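Local coordinates for iota-carrageenase (Alteromonas sp. ATCC 43554, PDB 1KTW), which hydrolyses the beta-1,4 linkages inside iota-carrageenan, a sulfated galactan of red algal cell walls, with inversion of anomeric configuration, at residues M217-L222 against H254-G259. Numbering follows the deposited sequence.
Sequences METDNL and HFMKNG. With DGS (3,6-anhydro-2-O-sulfo-alpha-D-galactopyranose), chain D.
Glu218 and His254 meet where strand 216-218 lies beside the loop that follows strand 250-252, its neighbour in a parallel sheet of this pectate lyase-like fold. The extended Glu218 side chain, with CG anti to the backbone N (chi1 -172°), brings its carboxylate to the rim of the imidazole. NE2 of His254 donates a nearly straight bond (168°) to Glu218 OE2, 3.0 Å away. OE2 lies in the plane of the ring, whereas NE2 reaches it from the anti side, tilted out of a carboxylate plane turned 52° from the ring. The same OE2 accepts a hydrogen bond from O4 of the bound DGS sugar (2.8 Å), while OE1 pairs with Arg216, which also bonds the sugar. Asp220 covers one imidazole face: its CB sits over the ring centre, 3.5 Å from the centroid, in a CH-pi contact. Farther along, Thr219 and Asn258 approach from opposite directions, and Asn258 ND2 points at Thr219 OG1 (3.2 Å), close to the amide plane; Asn258 OD1 takes the backbone N of Ile232. The Phe255 ring places CZ 3.5 Å from Asn221 O, which lies at its edge. An alanine in place of His254 would probably leave Glu218 OE2 without its imidazole donor and uncover Asp220 CB. Histidine and arginine thus fix the rotation of the buried carboxylate, with OE2 facing the sugar hydroxyl.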
ATOM      1  N   MET A 217       3.937  -3.038   2.795  1.00 11.02           N
ATOM      2  CA  MET A 217       4.734  -4.077   2.136  1.00 10.71           C
ATOM      3  C   MET A 217       4.046  -5.435   2.326  1.00 10.65           C
ATOM      4  O   MET A 217       4.533  -6.337   3.025  1.00  9.92           O
ATOM      5  CB  MET A 217       6.183  -4.046   2.675  1.00  8.40           C
ATOM      6  CG  MET A 217       6.932  -2.735   2.259  1.00  8.74           C
ATOM      7  SD  MET A 217       8.517  -2.326   3.109  1.00  9.84           S
ATOM      8  CE  MET A 217       7.910  -1.841   4.766  1.00 12.16           C
ATOM      9  N   GLU A 218       2.887  -5.553   1.678  1.00 10.42           N
ATOM     10  CA  GLU A 218       2.043  -6.741   1.743  1.00 11.12           C
ATOM     11  C   GLU A 218       2.077  -7.379   0.354  1.00 10.87           C
ATOM     12  O   GLU A 218       1.340  -6.986  -0.557  1.00  9.54           O
ATOM     13  CB  GLU A 218       0.608  -6.323   2.153  1.00 10.25           C
ATOM     14  CG  GLU A 218      -0.333  -7.487   2.457  1.00 11.64           C
ATOM     15  CD  GLU A 218      -1.692  -7.030   3.007  1.00 13.23           C
ATOM     16  OE1 GLU A 218      -2.060  -5.851   2.810  1.00 13.40           O
ATOM     17  OE2 GLU A 218      -2.395  -7.852   3.625  0.75 13.04           O
ATOM     18  N   THR A 219       2.941  -8.382   0.216  1.00 12.42           N
ATOM     19  CA  THR A 219       3.207  -9.060  -1.058  1.00 11.93           C
ATOM     20  C   THR A 219       2.293 -10.238  -1.395  1.00 13.79           C
ATOM     21  O   THR A 219       2.709 -11.402  -1.293  1.00 13.30           O
ATOM     22  CB  THR A 219       4.686  -9.525  -1.052  1.00 11.31           C
ATOM     23  OG1 THR A 219       4.906 -10.381   0.081  1.00  9.00           O
ATOM     24  CG2 THR A 219       5.613  -8.330  -0.892  1.00  9.32           C
ATOM     25  N   ASP A 220       1.076  -9.946  -1.865  1.00 15.58           N
ATOM     26  CA  ASP A 220       0.102 -11.007  -2.128  1.00 19.46           C
ATOM     27  C   ASP A 220      -0.541 -11.154  -3.514  1.00 22.06           C
ATOM     28  O   ASP A 220      -1.597 -11.785  -3.642  1.00 23.56           O
ATOM     29  CB  ASP A 220      -1.014 -10.918  -1.079  1.00 19.46           C
ATOM     30  CG  ASP A 220      -1.837  -9.635  -1.194  1.00 24.02           C
ATOM     31  OD1 ASP A 220      -1.527  -8.793  -2.065  1.00 25.58           O
ATOM     32  OD2 ASP A 220      -2.805  -9.465  -0.424  0.75 23.77           O
ATOM     33  N   ASN A 221       0.075 -10.586  -4.543  1.00 23.31           N
ATOM     34  CA  ASN A 221      -0.448 -10.691  -5.908  1.00 24.24           C
ATOM     35  C   ASN A 221      -0.505 -12.173  -6.313  1.00 24.90           C
ATOM     36  O   ASN A 221       0.487 -12.889  -6.199  1.00 22.66           O
ATOM     37  CB  ASN A 221       0.477  -9.940  -6.874  1.00 25.10           C
ATOM     38  CG  ASN A 221      -0.097  -9.820  -8.261  1.00 28.54           C
ATOM     39  OD1 ASN A 221      -0.616 -10.793  -8.819  1.00 30.32           O
ATOM     40  ND2 ASN A 221       0.001  -8.623  -8.842  1.00 29.38           N
ATOM     41  N   LEU A 222      -1.656 -12.622  -6.808  1.00 26.10           N
ATOM     42  CA  LEU A 222      -1.824 -14.018  -7.218  1.00 26.83           C
ATOM     43  C   LEU A 222      -0.869 -14.512  -8.322  1.00 25.89           C
ATOM     44  O   LEU A 222      -0.490 -15.688  -8.336  1.00 26.49           O
ATOM     45  CB  LEU A 222      -3.278 -14.261  -7.636  1.00 29.20           C
ATOM     46  CG  LEU A 222      -4.297 -14.111  -6.497  1.00 31.57           C
ATOM     47  CD1 LEU A 222      -5.726 -14.243  -7.035  1.00 32.88           C
ATOM     48  CD2 LEU A 222      -4.020 -15.167  -5.424  1.00 30.93           C
ATOM     49  N   HIS A 254       2.442 -12.831   3.444  1.00 13.37           N
ATOM     50  CA  HIS A 254       1.533 -13.854   2.924  1.00 13.15           C
ATOM     51  C   HIS A 254       2.352 -15.124   2.591  1.00 13.46           C
ATOM     52  O   HIS A 254       2.992 -15.679   3.487  1.00 11.17           O
ATOM     53  CB  HIS A 254       0.743 -13.320   1.707  1.00 13.84           C
ATOM     54  CG  HIS A 254      -0.300 -12.296   2.066  1.00 14.96           C
ATOM     55  ND1 HIS A 254      -1.647 -12.499   1.853  1.00 16.79           N
ATOM     56  CD2 HIS A 254      -0.192 -11.077   2.650  1.00 14.88           C
ATOM     57  CE1 HIS A 254      -2.326 -11.447   2.290  1.00 17.20           C
ATOM     58  NE2 HIS A 254      -1.467 -10.570   2.778  1.00 16.49           N
ATOM     59  N   PHE A 255       2.360 -15.560   1.322  1.00 15.24           N
ATOM     60  CA  PHE A 255       3.076 -16.776   0.869  1.00 16.45           C
ATOM     61  C   PHE A 255       4.471 -16.547   0.264  1.00 17.62           C
ATOM     62  O   PHE A 255       5.154 -17.508  -0.099  1.00 16.07           O
ATOM     63  CB  PHE A 255       2.238 -17.468  -0.210  1.00 16.76           C
ATOM     64  CG  PHE A 255       1.910 -16.553  -1.369  1.00 17.44           C
ATOM     65  CD1 PHE A 255       2.862 -16.284  -2.357  1.00 18.86           C
ATOM     66  CD2 PHE A 255       0.703 -15.858  -1.397  1.00 17.57           C
ATOM     67  CE1 PHE A 255       2.616 -15.322  -3.348  1.00 16.88           C
ATOM     68  CE2 PHE A 255       0.445 -14.896  -2.382  1.00 15.36           C
ATOM     69  CZ  PHE A 255       1.404 -14.627  -3.356  1.00 16.54           C
ATOM     70  N   MET A 256       4.879 -15.286   0.149  1.00 16.05           N
ATOM     71  CA  MET A 256       6.147 -14.917  -0.484  1.00 15.43           C
ATOM     72  C   MET A 256       7.407 -14.809   0.380  1.00 16.46           C
ATOM     73  O   MET A 256       7.372 -14.269   1.498  1.00 13.56           O
ATOM     74  CB  MET A 256       5.935 -13.582  -1.216  1.00 17.04           C
ATOM     75  CG  MET A 256       7.167 -13.018  -1.902  1.00 19.11           C
ATOM     76  SD  MET A 256       7.800 -14.096  -3.210  0.75 24.69           S
ATOM     77  CE  MET A 256       6.263 -14.611  -3.991  0.75  8.14           C
ATOM     78  N   LYS A 257       8.526 -15.318  -0.141  1.00 14.29           N
ATOM     79  CA  LYS A 257       9.800 -15.203   0.572  1.00 16.35           C
ATOM     80  C   LYS A 257      10.495 -13.922   0.071  1.00 15.67           C
ATOM     81  O   LYS A 257      11.007 -13.883  -1.055  1.00 15.36           O
ATOM     82  CB  LYS A 257      10.711 -16.398   0.300  1.00 19.30           C
ATOM     83  CG  LYS A 257      11.996 -16.321   1.099  1.00 25.07           C
ATOM     84  CD  LYS A 257      13.066 -17.276   0.602  1.00 30.74           C
ATOM     85  CE  LYS A 257      14.377 -17.050   1.356  1.00 32.83           C
ATOM     86  NZ  LYS A 257      15.457 -17.948   0.870  1.00 37.67           N
ATOM     87  N   ASN A 258      10.522 -12.893   0.918  1.00 14.15           N
ATOM     88  CA  ASN A 258      11.135 -11.604   0.581  1.00 11.84           C
ATOM     89  C   ASN A 258      12.544 -11.471   1.166  1.00 13.02           C
ATOM     90  O   ASN A 258      13.005 -12.351   1.912  1.00 11.58           O
ATOM     91  CB  ASN A 258      10.250 -10.455   1.108  1.00 12.29           C
ATOM     92  CG  ASN A 258       8.856 -10.446   0.474  1.00  9.54           C
ATOM     93  OD1 ASN A 258       8.691 -10.041  -0.671  1.00 11.61           O
ATOM     94  ND2 ASN A 258       7.854 -10.907   1.221  1.00 10.83           N
ATOM     95  N   GLY A 259      13.208 -10.358   0.836  1.00 11.01           N
ATOM     96  CA  GLY A 259      14.557 -10.088   1.315  1.00 10.94           C
ATOM     97  C   GLY A 259      14.688  -9.052   2.439  1.00 11.37           C
ATOM     98  O   GLY A 259      13.868  -9.008   3.358  1.00 10.39           O
TER
HETATM   99  C1  DGS D   4      -7.232  -8.479   6.467  1.00 21.00           C
HETATM  100  C2  DGS D   4      -6.284  -7.272   6.458  1.00 20.98           C
HETATM  101  C3  DGS D   4      -5.274  -7.424   5.306  1.00 20.87           C
HETATM  102  C4  DGS D   4      -6.007  -7.515   3.989  1.00 21.78           C
HETATM  103  C5  DGS D   4      -6.604  -8.897   4.132  1.00 22.49           C
HETATM  104  C6  DGS D   4      -5.394  -9.659   4.710  1.00 21.52           C
HETATM  105  O2  DGS D   4      -7.068  -6.053   6.500  1.00 18.72           O
HETATM  106  O3  DGS D   4      -4.633  -8.706   5.491  1.00 21.08           O
HETATM  107  O4  DGS D   4      -5.056  -7.489   2.929  1.00 21.77           O
HETATM  108  O5  DGS D   4      -7.663  -8.826   5.132  1.00 21.55           O
HETATM  109  O7  DGS D   4      -7.337  -3.564   6.648  1.00 19.91           O
HETATM  110  O8  DGS D   4      -5.281  -4.497   5.607  1.00 21.84           O
HETATM  111  O9  DGS D   4      -5.573  -4.651   7.893  1.00 17.04           O
HETATM  112  S   DGS D   4      -6.339  -4.640   6.629  1.00 19.89           S